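Local coordinates for protein homoserine dehydrogenase (Staphylococcus aureus M1064, PDB 4PG7) that catalyses the NAD(P)-dependent interconversion of L-aspartate semialdehyde and L-homoserine, a hydride-transfer step of the aspartic acid pathway, at residues I59-V64 / L88-L93; A27-G32 / D94-V99; H119-N124 / S332-V337; D108-A113 / K133-L138. All blocks are in the same frame, centred on the assembly; numbering follows the deposited sequence.

Interaction 1: residues I59-V64 / L88-L93; sequences IKHILV and LNDDSL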
loop_
_atom_site.group_PDB
_atom_site.type_symbol
_atom_site.label_atom_id
_atom_site.label_comp_id
_atom_site.label_asym_id
_atom_site.label_seq_id
_atom_site.Cartn_x
_atom_site.Cartn_y
_atom_site.Cartn_z
ATOM N N ILE A 59 -13.445 31.747 4.190
ATOM C CA ILE A 59 -14.177 31.072 5.242
ATOM C C ILE A 59 -15.178 32.075 5.790
ATOM O O ILE A 59 -14.854 32.912 6.639
ATOM C CB ILE A 59 -13.244 30.563 6.355
ATOM C CG1 ILE A 59 -12.186 29.624 5.765
ATOM C CG2 ILE A 59 -14.058 29.857 7.422
ATOM C CD1 ILE A 59 -11.125 29.155 6.751
ATOM N N LYS A 60 -16.401 31.989 5.289
ATOM C CA LYS A 60 -17.421 32.993 5.591
ATOM C C LYS A 60 -18.169 32.712 6.894
ATOM O O LYS A 60 -18.657 33.645 7.533
ATOM C CB LYS A 60 -18.421 33.082 4.439
ATOM C CG LYS A 60 -19.333 34.288 4.547
ATOM C CD LYS A 60 -20.071 34.567 3.256
ATOM C CE LYS A 60 -21.106 35.667 3.470
ATOM N NZ LYS A 60 -22.141 35.588 2.417
ATOM N N HIS A 61 -18.300 31.435 7.261
ATOM C CA HIS A 61 -18.980 31.043 8.494
ATOM C C HIS A 61 -18.275 29.829 9.107
ATOM O O HIS A 61 -17.817 28.936 8.394
ATOM C CB HIS A 61 -20.446 30.634 8.243
ATOM C CG HIS A 61 -21.270 31.652 7.510
ATOM N ND1 HIS A 61 -21.789 32.772 8.120
ATOM C CD2 HIS A 61 -21.703 31.694 6.230
ATOM C CE1 HIS A 61 -22.472 33.484 7.241
ATOM N NE2 HIS A 61 -22.434 32.849 6.082
ATOM N N ILE A 62 -18.226 29.794 10.429
ATOM C CA ILE A 62 -17.854 28.602 11.151
ATOM C C ILE A 62 -18.945 28.281 12.154
ATOM O O ILE A 62 -19.262 29.094 13.013
ATOM C CB ILE A 62 -16.490 28.753 11.854
ATOM C CG1 ILE A 62 -15.404 29.115 10.829
ATOM C CG2 ILE A 62 -16.115 27.442 12.536
ATOM C CD1 ILE A 62 -14.032 29.422 11.418
ATOM N N LEU A 63 -19.559 27.113 12.012
ATOM C CA LEU A 63 -20.522 26.639 12.995
ATOM C C LEU A 63 -19.770 26.062 14.191
ATOM O O LEU A 63 -18.913 25.178 14.038
ATOM C CB LEU A 63 -21.452 25.573 12.400
ATOM C CG LEU A 63 -22.561 25.021 13.314
ATOM C CD1 LEU A 63 -23.663 26.052 13.525
ATOM C CD2 LEU A 63 -23.168 23.750 12.731
ATOM N N VAL A 64 -20.095 26.564 15.373
ATOM C CA VAL A 64 -19.575 26.016 16.625
ATOM C C VAL A 64 -20.741 25.737 17.564
ATOM O O VAL A 64 -21.818 26.336 17.426
ATOM C CB VAL A 64 -18.573 26.968 17.312
ATOM C CG1 VAL A 64 -17.417 27.294 16.376
ATOM C CG2 VAL A 64 -19.243 28.254 17.775
ATOM N N LEU A 88 -26.784 27.014 5.975
ATOM C CA LEU A 88 -27.500 26.257 4.945
ATOM C C LEU A 88 -28.328 27.173 4.029
ATOM O O LEU A 88 -28.569 26.836 2.874
ATOM C CB LEU A 88 -28.390 25.176 5.571
ATOM C CG LEU A 88 -27.654 24.086 6.364
ATOM C CD1 LEU A 88 -28.624 23.188 7.120
ATOM C CD2 LEU A 88 -26.761 23.262 5.457
ATOM N N ASN A 89 -28.757 28.317 4.538
ATOM C CA ASN A 89 -29.540 29.249 3.728
ATOM C C ASN A 89 -28.701 30.298 3.005
ATOM O O ASN A 89 -29.261 31.162 2.319
ATOM C CB ASN A 89 -30.604 29.936 4.594
ATOM C CG ASN A 89 -31.658 28.966 5.101
ATOM O OD1 ASN A 89 -31.820 27.875 4.565
ATOM N ND2 ASN A 89 -32.350 29.346 6.163
ATOM N N ASP A 90 -27.376 30.248 3.151
ATOM C CA ASP A 90 -26.523 31.263 2.533
ATOM C C ASP A 90 -26.216 30.861 1.095
ATOM O O ASP A 90 -25.341 30.019 0.856
ATOM C CB ASP A 90 -25.231 31.454 3.337
ATOM C CG ASP A 90 -24.394 32.627 2.838
ATOM O OD1 ASP A 90 -24.590 33.077 1.682
ATOM O OD2 ASP A 90 -23.550 33.120 3.610
ATOM N N ASP A 91 -26.921 31.482 0.143
ATOM C CA ASP A 91 -26.799 31.116 -1.276
ATOM C C ASP A 91 -25.452 31.489 -1.870
ATOM O O ASP A 91 -25.086 30.991 -2.936
ATOM C CB ASP A 91 -27.890 31.793 -2.113
ATOM C CG ASP A 91 -29.270 31.331 -1.765
ATOM O OD1 ASP A 91 -30.182 32.187 -1.699
ATOM O OD2 ASP A 91 -29.447 30.112 -1.583
ATOM N N SER A 92 -24.693 32.333 -1.179
ATOM C CA SER A 92 -23.363 32.682 -1.649
ATOM C C SER A 92 -22.324 31.607 -1.365
ATOM O O SER A 92 -21.210 31.692 -1.876
ATOM C CB SER A 92 -22.894 33.997 -1.026
ATOM O OG SER A 92 -22.446 33.808 0.309
ATOM N N LEU A 93 -22.652 30.622 -0.540
ATOM C CA LEU A 93 -21.691 29.560 -0.238
ATOM C C LEU A 93 -21.565 28.594 -1.405
ATOM O O LEU A 93 -22.552 28.215 -2.032
ATOM C CB LEU A 93 -22.087 28.792 1.015
ATOM C CG LEU A 93 -22.039 29.583 2.321
ATOM C CD1 LEU A 93 -22.402 28.667 3.469
ATOM C CD2 LEU A 93 -20.675 30.220 2.569
#

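Interaction 2: residues A27-G32 / D94-V99; sequences ALLGLG and DIIVEV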
loop_
_atom_site.group_PDB
_atom_site.type_symbol
_atom_site.label_atom_id
_atom_site.label_comp_id
_atom_site.label_asym_id
_atom_site.label_seq_id
_atom_site.Cartn_x
_atom_site.Cartn_y
_atom_site.Cartn_z
ATOM N N ALA A 27 -18.012 27.408 4.210
ATOM C CA ALA A 27 -18.344 27.353 5.620
ATOM C C ALA A 27 -17.805 26.063 6.252
ATOM O O ALA A 27 -17.768 25.003 5.606
ATOM C CB ALA A 27 -19.837 27.448 5.799
ATOM N N LEU A 28 -17.392 26.175 7.512
ATOM C CA LEU A 28 -16.949 25.021 8.305
ATOM C C LEU A 28 -17.995 24.661 9.322
ATOM O O LEU A 28 -18.520 25.546 10.005
ATOM C CB LEU A 28 -15.686 25.328 9.080
ATOM C CG LEU A 28 -14.424 24.766 8.493
ATOM C CD1 LEU A 28 -14.075 25.607 7.276
ATOM C CD2 LEU A 28 -13.323 24.765 9.547
ATOM N N LEU A 29 -18.340 23.376 9.392
ATOM C CA LEU A 29 -19.242 22.900 10.423
ATOM C C LEU A 29 -18.373 22.194 11.446
ATOM O O LEU A 29 -17.931 21.062 11.208
ATOM C CB LEU A 29 -20.310 21.968 9.844
ATOM C CG LEU A 29 -21.136 22.479 8.667
ATOM C CD1 LEU A 29 -22.121 21.413 8.237
ATOM C CD2 LEU A 29 -21.879 23.759 9.037
ATOM N N GLY A 30 -18.107 22.878 12.558
ATOM C CA GLY A 30 -17.264 22.347 13.632
ATOM C C GLY A 30 -15.881 22.973 13.662
ATOM O O GLY A 30 -15.333 23.341 12.630
ATOM N N LEU A 31 -15.325 23.110 14.861
ATOM C CA LEU A 31 -14.022 23.725 15.030
ATOM C C LEU A 31 -13.246 23.036 16.166
ATOM O O LEU A 31 -12.779 23.683 17.102
ATOM C CB LEU A 31 -14.192 25.235 15.295
ATOM C CG LEU A 31 -13.260 26.278 14.702
ATOM C CD1 LEU A 31 -13.021 27.427 15.688
ATOM C CD2 LEU A 31 -11.972 25.701 14.197
ATOM N N GLY A 32 -13.109 21.719 16.089
ATOM C CA GLY A 32 -12.274 20.993 17.057
ATOM C C GLY A 32 -10.832 21.049 16.604
ATOM O O GLY A 32 -10.416 22.035 15.987
ATOM N N ASP A 94 -20.325 28.228 -1.702
ATOM C CA ASP A 94 -20.021 27.287 -2.773
ATOM C C ASP A 94 -19.777 25.890 -2.211
ATOM O O ASP A 94 -20.151 24.892 -2.830
ATOM C CB ASP A 94 -18.781 27.778 -3.520
ATOM C CG ASP A 94 -18.954 29.189 -4.058
ATOM O OD1 ASP A 94 -19.919 29.395 -4.831
ATOM O OD2 ASP A 94 -18.162 30.093 -3.683
ATOM N N ILE A 95 -19.141 25.828 -1.040
ATOM C CA ILE A 95 -18.711 24.566 -0.446
ATOM C C ILE A 95 -18.926 24.543 1.066
ATOM O O ILE A 95 -18.624 25.514 1.762
ATOM C CB ILE A 95 -17.205 24.317 -0.702
ATOM C CG1 ILE A 95 -16.859 24.488 -2.194
ATOM C CG2 ILE A 95 -16.805 22.931 -0.202
ATOM C CD1 ILE A 95 -15.378 24.391 -2.508
ATOM N N ILE A 96 -19.417 23.411 1.568
ATOM C CA ILE A 96 -19.567 23.185 3.007
ATOM C C ILE A 96 -18.565 22.116 3.437
ATOM O O ILE A 96 -18.528 21.015 2.871
ATOM C CB ILE A 96 -20.970 22.671 3.369
ATOM C CG1 ILE A 96 -22.058 23.580 2.788
ATOM C CG2 ILE A 96 -21.122 22.540 4.877
ATOM C CD1 ILE A 96 -22.068 24.957 3.365
ATOM N N VAL A 97 -17.755 22.457 4.427
ATOM C CA VAL A 97 -16.750 21.542 4.975
ATOM C C VAL A 97 -17.206 21.109 6.355
ATOM O O VAL A 97 -17.285 21.923 7.271
ATOM C CB VAL A 97 -15.388 22.226 5.083
ATOM C CG1 VAL A 97 -14.359 21.267 5.681
ATOM C CG2 VAL A 97 -14.950 22.712 3.712
ATOM N N GLU A 98 -17.542 19.832 6.497
ATOM C CA GLU A 98 -18.079 19.336 7.754
ATOM C C GLU A 98 -17.040 18.508 8.511
ATOM O O GLU A 98 -16.534 17.510 8.005
ATOM C CB GLU A 98 -19.336 18.519 7.487
ATOM C CG GLU A 98 -20.059 18.074 8.736
ATOM C CD GLU A 98 -19.664 16.665 9.158
ATOM O OE1 GLU A 98 -19.833 15.737 8.333
ATOM O OE2 GLU A 98 -19.189 16.496 10.303
ATOM N N VAL A 99 -16.752 18.939 9.733
ATOM C CA VAL A 99 -15.791 18.289 10.619
ATOM C C VAL A 99 -16.388 18.187 12.023
ATOM O O VAL A 99 -15.683 18.217 13.007
ATOM C CB VAL A 99 -14.444 19.030 10.632
ATOM C CG1 VAL A 99 -13.768 18.898 9.278
ATOM C CG2 VAL A 99 -14.615 20.492 10.977
HETATM O O HOH W 1 -13.550 19.384 14.422
#

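Interaction 3: residues H119-N124 / S332-V337; sequences HVITAN and SDLLNV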
loop_
_atom_site.group_PDB
_atom_site.type_symbol
_atom_site.label_atom_id
_atom_site.label_comp_id
_atom_site.label_asym_id
_atom_site.label_seq_id
_atom_site.Cartn_x
_atom_site.Cartn_y
_atom_site.Cartn_z
ATOM N N HIS A 119 -21.301 21.942 -2.818
ATOM C CA HIS A 119 -20.333 20.860 -2.698
ATOM C C HIS A 119 -20.110 20.594 -1.210
ATOM O O HIS A 119 -20.135 21.516 -0.392
ATOM C CB HIS A 119 -18.991 21.224 -3.350
ATOM C CG HIS A 119 -19.103 21.703 -4.766
ATOM N ND1 HIS A 119 -19.480 20.883 -5.805
ATOM C CD2 HIS A 119 -18.894 22.926 -5.312
ATOM C CE1 HIS A 119 -19.500 21.576 -6.930
ATOM N NE2 HIS A 119 -19.156 22.821 -6.655
ATOM N N VAL A 120 -19.880 19.331 -0.870
ATOM C CA VAL A 120 -19.675 18.932 0.507
ATOM C C VAL A 120 -18.385 18.143 0.663
ATOM O O VAL A 120 -18.156 17.157 -0.035
ATOM C CB VAL A 120 -20.852 18.091 1.019
ATOM C CG1 VAL A 120 -20.535 17.455 2.369
ATOM C CG2 VAL A 120 -22.082 18.963 1.127
ATOM N N ILE A 121 -17.549 18.596 1.584
ATOM C CA ILE A 121 -16.363 17.872 1.982
ATOM C C ILE A 121 -16.537 17.526 3.449
ATOM O O ILE A 121 -16.824 18.403 4.261
ATOM C CB ILE A 121 -15.107 18.711 1.776
ATOM C CG1 ILE A 121 -15.016 19.111 0.301
ATOM C CG2 ILE A 121 -13.860 17.938 2.210
ATOM C CD1 ILE A 121 -13.973 20.152 0.018
ATOM N N THR A 122 -16.400 16.241 3.772
ATOM C CA THR A 122 -16.597 15.781 5.140
ATOM C C THR A 122 -15.444 14.914 5.641
ATOM O O THR A 122 -14.891 14.095 4.893
ATOM C CB THR A 122 -17.919 15.017 5.297
ATOM O OG1 THR A 122 -18.060 14.608 6.655
ATOM C CG2 THR A 122 -18.003 13.778 4.370
ATOM N N ALA A 123 -15.100 15.101 6.910
ATOM C CA ALA A 123 -14.134 14.243 7.608
ATOM C C ALA A 123 -14.814 13.557 8.786
ATOM O O ALA A 123 -14.165 13.166 9.758
ATOM C CB ALA A 123 -12.967 15.071 8.096
ATOM N N ASN A 124 -16.133 13.422 8.685
ATOM C CA ASN A 124 -16.959 12.879 9.747
ATOM C C ASN A 124 -16.673 11.382 9.970
ATOM O O ASN A 124 -16.993 10.548 9.123
ATOM C CB ASN A 124 -18.408 13.101 9.352
ATOM C CG ASN A 124 -19.401 12.699 10.418
ATOM O OD1 ASN A 124 -19.189 11.752 11.187
ATOM N ND2 ASN A 124 -20.525 13.416 10.453
ATOM N N SER A 332 -6.976 19.224 0.733
ATOM C CA SER A 332 -6.689 18.611 -0.553
ATOM C C SER A 332 -7.981 18.398 -1.340
ATOM O O SER A 332 -8.082 18.823 -2.489
ATOM C CB SER A 332 -5.952 17.290 -0.353
ATOM O OG SER A 332 -5.706 16.670 -1.593
ATOM N N ASP A 333 -8.975 17.772 -0.712
ATOM C CA ASP A 333 -10.289 17.600 -1.353
ATOM C C ASP A 333 -10.900 18.946 -1.752
ATOM O O ASP A 333 -11.557 19.053 -2.784
ATOM C CB ASP A 333 -11.268 16.858 -0.431
ATOM C CG ASP A 333 -11.040 15.339 -0.413
ATOM O OD1 ASP A 333 -10.422 14.804 -1.359
ATOM O OD2 ASP A 333 -11.502 14.681 0.541
ATOM N N LEU A 334 -10.675 19.957 -0.920
ATOM C CA LEU A 334 -11.151 21.306 -1.172
ATOM C C LEU A 334 -10.559 21.896 -2.460
ATOM O O LEU A 334 -11.292 22.418 -3.308
ATOM C CB LEU A 334 -10.836 22.187 0.038
ATOM C CG LEU A 334 -11.294 23.639 0.026
ATOM C CD1 LEU A 334 -12.789 23.729 -0.214
ATOM C CD2 LEU A 334 -10.913 24.284 1.352
ATOM N N LEU A 335 -9.242 21.808 -2.611
ATOM C CA LEU A 335 -8.594 22.305 -3.827
ATOM C C LEU A 335 -9.048 21.532 -5.063
ATOM O O LEU A 335 -9.221 22.107 -6.139
ATOM C CB LEU A 335 -7.081 22.239 -3.689
ATOM C CG LEU A 335 -6.483 23.134 -2.608
ATOM C CD1 LEU A 335 -4.974 22.968 -2.585
ATOM C CD2 LEU A 335 -6.868 24.592 -2.827
ATOM N N ASN A 336 -9.245 20.226 -4.919
ATOM C CA ASN A 336 -9.748 19.441 -6.032
ATOM C C ASN A 336 -11.094 19.941 -6.510
ATOM O O ASN A 336 -11.304 20.104 -7.699
ATOM C CB ASN A 336 -9.902 17.984 -5.657
ATOM C CG ASN A 336 -9.939 17.078 -6.870
ATOM O OD1 ASN A 336 -8.900 16.695 -7.425
ATOM N ND2 ASN A 336 -11.143 16.738 -7.296
ATOM N N VAL A 337 -12.011 20.148 -5.572
ATOM C CA VAL A 337 -13.328 20.669 -5.904
ATOM C C VAL A 337 -13.195 22.078 -6.497
ATOM O O VAL A 337 -13.935 22.435 -7.398
ATOM C CB VAL A 337 -14.257 20.680 -4.669
ATOM C CG1 VAL A 337 -15.552 21.423 -4.968
ATOM C CG2 VAL A 337 -14.559 19.258 -4.227
HETATM O O HOH W 2 -12.524 14.693 2.918
#

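Interaction 4: residues D108-A113 / K133-L138; sequences DWLRTA and KLLEDL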
loop_
_atom_site.group_PDB
_atom_site.type_symbol
_atom_site.label_atom_id
_atom_site.label_comp_id
_atom_site.label_asym_id
_atom_site.label_seq_id
_atom_site.Cartn_x
_atom_site.Cartn_y
_atom_site.Cartn_z
ATOM N N ASP A 108 -28.420 15.033 8.023
ATOM C CA ASP A 108 -29.493 15.876 7.476
ATOM C C ASP A 108 -28.979 17.250 7.028
ATOM O O ASP A 108 -29.429 17.772 6.009
ATOM C CB ASP A 108 -30.630 16.047 8.489
ATOM C CG ASP A 108 -31.441 14.765 8.694
ATOM O OD1 ASP A 108 -31.511 13.912 7.765
ATOM O OD2 ASP A 108 -32.021 14.614 9.794
ATOM N N TRP A 109 -28.030 17.814 7.775
ATOM C CA TRP A 109 -27.382 19.048 7.366
ATOM C C TRP A 109 -26.736 18.873 6.005
ATOM O O TRP A 109 -26.854 19.737 5.135
ATOM C CB TRP A 109 -26.300 19.481 8.359
ATOM C CG TRP A 109 -26.801 19.817 9.716
ATOM C CD1 TRP A 109 -28.091 19.969 10.098
ATOM C CD2 TRP A 109 -26.001 20.087 10.868
ATOM N NE1 TRP A 109 -28.149 20.311 11.425
ATOM C CE2 TRP A 109 -26.878 20.382 11.922
ATOM C CE3 TRP A 109 -24.623 20.079 11.117
ATOM C CZ2 TRP A 109 -26.430 20.683 13.209
ATOM C CZ3 TRP A 109 -24.177 20.372 12.403
ATOM C CH2 TRP A 109 -25.081 20.675 13.429
ATOM N N LEU A 110 -26.048 17.750 5.824
ATOM C CA LEU A 110 -25.332 17.506 4.575
ATOM C C LEU A 110 -26.311 17.249 3.422
ATOM O O LEU A 110 -26.082 17.714 2.298
ATOM C CB LEU A 110 -24.335 16.365 4.730
ATOM C CG LEU A 110 -23.300 16.560 5.849
ATOM C CD1 LEU A 110 -22.349 15.375 5.881
ATOM C CD2 LEU A 110 -22.519 17.853 5.709
ATOM N N ARG A 111 -27.411 16.561 3.707
ATOM C CA ARG A 111 -28.470 16.355 2.707
ATOM C C ARG A 111 -29.017 17.700 2.224
ATOM O O ARG A 111 -29.219 17.916 1.025
ATOM C CB ARG A 111 -29.610 15.519 3.292
ATOM C CG ARG A 111 -29.226 14.068 3.588
ATOM C CD ARG A 111 -30.231 13.355 4.488
ATOM N NE ARG A 111 -31.214 12.609 3.711
ATOM C CZ ARG A 111 -32.363 13.102 3.259
ATOM N NH1 ARG A 111 -32.726 14.357 3.507
ATOM N NH2 ARG A 111 -33.171 12.325 2.556
ATOM N N THR A 112 -29.275 18.596 3.165
ATOM C CA THR A 112 -29.771 19.924 2.822
ATOM C C THR A 112 -28.761 20.684 1.949
ATOM O O THR A 112 -29.139 21.279 0.936
ATOM C CB THR A 112 -30.116 20.719 4.084
ATOM O OG1 THR A 112 -31.110 20.001 4.824
ATOM C CG2 THR A 112 -30.639 22.106 3.731
ATOM N N ALA A 113 -27.494 20.661 2.342
ATOM C CA ALA A 113 -26.442 21.347 1.593
ATOM C C ALA A 113 -26.412 20.885 0.137
ATOM O O ALA A 113 -26.368 21.711 -0.791
ATOM C CB ALA A 113 -25.085 21.126 2.245
ATOM N N LYS A 133 -23.472 6.232 0.985
ATOM C CA LYS A 133 -24.224 5.851 -0.192
ATOM C C LYS A 133 -25.277 6.906 -0.508
ATOM O O LYS A 133 -25.317 7.431 -1.626
ATOM C CB LYS A 133 -24.881 4.491 0.034
ATOM C CG LYS A 133 -25.905 4.086 -1.003
ATOM C CD LYS A 133 -25.326 4.065 -2.405
ATOM C CE LYS A 133 -26.232 3.288 -3.356
ATOM N NZ LYS A 133 -25.950 3.629 -4.781
ATOM N N LEU A 134 -26.121 7.200 0.477
ATOM C CA LEU A 134 -27.211 8.148 0.284
ATOM C C LEU A 134 -26.672 9.552 -0.026
ATOM O O LEU A 134 -27.274 10.269 -0.813
ATOM C CB LEU A 134 -28.181 8.141 1.484
ATOM C CG LEU A 134 -27.888 8.943 2.758
ATOM C CD1 LEU A 134 -28.321 10.417 2.661
ATOM C CD2 LEU A 134 -28.605 8.288 3.921
ATOM N N LEU A 135 -25.546 9.941 0.572
ATOM C CA LEU A 135 -24.955 11.242 0.275
ATOM C C LEU A 135 -24.332 11.290 -1.124
ATOM O O LEU A 135 -24.491 12.287 -1.845
ATOM C CB LEU A 135 -23.937 11.672 1.356
ATOM C CG LEU A 135 -24.554 11.964 2.729
ATOM C CD1 LEU A 135 -23.497 12.062 3.812
ATOM C CD2 LEU A 135 -25.380 13.249 2.684
ATOM N N GLU A 136 -23.618 10.232 -1.510
ATOM C CA GLU A 136 -23.048 10.161 -2.855
ATOM C C GLU A 136 -24.129 10.264 -3.958
ATOM O O GLU A 136 -23.921 10.960 -4.957
ATOM C CB GLU A 136 -22.230 8.882 -3.037
ATOM C CG GLU A 136 -20.856 8.952 -2.386
ATOM C CD GLU A 136 -19.942 7.828 -2.825
ATOM O OE1 GLU A 136 -20.220 6.653 -2.466
ATOM O OE2 GLU A 136 -18.944 8.137 -3.528
ATOM N N ASP A 137 -25.264 9.590 -3.761
ATOM C CA ASP A 137 -26.361 9.598 -4.743
ATOM C C ASP A 137 -26.997 10.985 -4.819
ATOM O O ASP A 137 -27.318 11.487 -5.900
ATOM C CB ASP A 137 -27.472 8.612 -4.355
ATOM C CG ASP A 137 -27.060 7.151 -4.463
ATOM O OD1 ASP A 137 -26.009 6.841 -5.058
ATOM O OD2 ASP A 137 -27.813 6.308 -3.938
ATOM N N LEU A 138 -27.193 11.582 -3.650
ATOM C CA LEU A 138 -27.816 12.889 -3.545
ATOM C C LEU A 138 -26.917 13.945 -4.191
ATOM O O LEU A 138 -27.404 14.847 -4.874
ATOM C CB LEU A 138 -28.101 13.207 -2.075
ATOM C CG LEU A 138 -29.121 14.283 -1.731
ATOM C CD1 LEU A 138 -30.472 14.057 -2.402
ATOM C CD2 LEU A 138 -29.278 14.342 -0.218
#

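Interaction 1: residues I59-V64 / L88-L93
K60, near the end of strand 55-63, reaches across to the loop that follows helix 84-88 and meets D90 and S92 there. Its CB starts against L93, 4.1 Å from CD2 of that leucine. CG, anti to the backbone N (chi1 -168°), lies over one face of the neighbouring H61 ring, near its rim, and the chain runs on extended. CD and CE then run alongside OD2 of D90, and at the tip NZ forms a salt bridge with D90 OD2 at 3.1 Å and a hydrogen bond to S92 OG at 2.8 Å. A lysine suits the place because its apolar stem can lie on leucine and imidazole while its charge reaches the loop.

H61 NE2 donates to the same D90 OD2, at 2.7 Å and almost exactly in the ring plane, although ring and carboxylate are turned 70° apart. The lysine uses the syn lone pair of OD2 and the histidine the anti one, which lets one oxygen serve both. The other oxygen, OD1, folds back on its own loop: S92 N (3.0 Å) closes an Asx turn, and S92 OG also bonds to it, both from one face of the carboxylate. H61 ND1 is hydrogen-bonded to H79 ND1.

With both oxygens gripped twice, D90 is held against rotation, and the nearby ammonium group probably keeps its carboxylate ionised.

Interaction 2: residues A27-G32 / D94-V99
The CD1 methyl of L29 fits between I96 and E98, its neighbours on the adjacent parallel strand. It rests 3.7 Å from CG2 of I96 and 4.0 Å from CG of E98, so the leucine fills the dip between two successive residues on the same face. With chi1 at -53°, CG of L29 lies beside its own backbone N and is tilted back toward I96. A27, on this face too, offers only a methyl, and the bent end of I96 reaches over it: its CD1 comes within 4.1 Å of A27 CB. On the other face L28 CD1 meets V97 CB more loosely.

Beneath these bumps run the backbone bonds of a parallel pair, A27 N to I95 O, V97 N to A27 O, L29 N to V97 O and V99 N to L29 O, the last three all 2.8 Å long. At their C-terminal ends the strands part. G30 takes a positive phi of 105°, where a side chain would collide with the preceding carbonyl oxygen and crowd V99 O, and V99 lays its CG2 against G30 O at 3.4 Å. A water bridges G32 N and V99 O.

E98 is buried, yet its carboxylate has partners: OE1 is hydrogen-bonded to T122 OG1 and N124 ND2, OE2 to the backbone N of M100 and G101. These are the first and fourth strands of a parallel sheet ordered 3-2-1-4-5-6, and a glycine-rich turn leads from the first into helix 33-53, as in the Rossmann fold; G30 and G32 fit its GxGxxG pattern, consistent with a dinucleotide site.

Interaction 3: residues H119-N124 / S332-V337
Strand 119-122 and the 332-337 part of helix 323-339 run nearly antiparallel, at 164°, with their axes 9.1 Å apart. The CA atoms approach most closely at I121 and D333 and again at H119 and V337, so that two residues of one strand face, spaced two apart, meet helical positions four apart.

I121 carries most of the packing. Its CG1 stands anti to the carbonyl carbon (chi1 -58°) and the chain extends from there, carrying CD1 right onto the helix backbone. It ends 3.3 Å from CA of L334, closer than carbon atoms usually pack, and 3.7 Å from L334 CB. The other branch, CG2, lies against D333 CB at 3.9 Å. Isoleucine suits the place because its two branches diverge, CG2 to D333 and CD1 to L334, while V337 CG2 touches its tip more distantly.

At the other end V337 lays CG1 over one face of the H119 ring. This is a CH-pi contact, the methyl 3.8 Å from the ring centroid and 24° off the normal, displaced toward the rim at CG and CD2. Histidine suits a strand beginning at the edge of the core: its face accepts a methyl while ND1 is hydrogen-bonded to the backbone N of A145.

Polar linkage is left to a water, which donates to D333 OD2 at 2.6 Å and to T122 O at 3.1 Å. Chemically, then, the helix is held to the sheet mainly by dispersion and shape; the water links D333 to T122, so the carboxylate itself needs no direct hydrogen bond to the strand.

Interaction 4: residues D108-A113 / K133-L138
Helices 106-115 and 129-141 lie side by side and almost parallel here, their segment axes 10.0 Å apart and only 11° from alignment, with R111 and L135 nearest in CA position. Three leucines of the second helix receive L110 and R111 of the first. L135 reaches over with both methyls: CD2 lies 3.9 Å from L110 CB and close to the backbone N of R111, while CD1 meets L110 CD1.

L138 comes in against the root of the arginine, its CD2 only 3.6 Å from R111 CA and 3.7 Å from R111 CB. Farther out, L134 CD1 touches CG and NE of R111, the latter at 3.8 Å, the two side chains crossing at about a right angle. A bend at chi3 (95°) turns the guanidinium off the line of the aliphatic stem. Arginine suits this margin, since its methylenes pack on the leucines while its charged end turns off the stem.

L110 and L135 face inward, L110 onto E98 of strand 95-98 and L135 onto L146 of strand 146-147. The two helices thus pack as neighbours on one side of the parallel sheet, linked through strand 119-122.

Interactions 1, 2 and 4 lie within the Rossmann-type unit; interaction 3 joins it to helix 323-339 from later in the chain. Strands 55-63, 22-29, 95-98 and 119-122 stand next to each other in the sheet, so interaction 1 joins interaction 2 (centres 8 Å apart) through L63 N to L28 O at 2.8 Å. Interaction 2 joins interaction 3 (centres 10 Å apart) through E98 N to I121 O at 2.7 Å. Interaction 4 lies on one face, where A113 CB touches both I96 CG1 and V120 CG2 at 3.9 Å; helix 323-339 is on the other. The glycine turn of interaction 2 probably borders the dinucleotide site; the lysine pocket around R246 and D438 involves none of these segments.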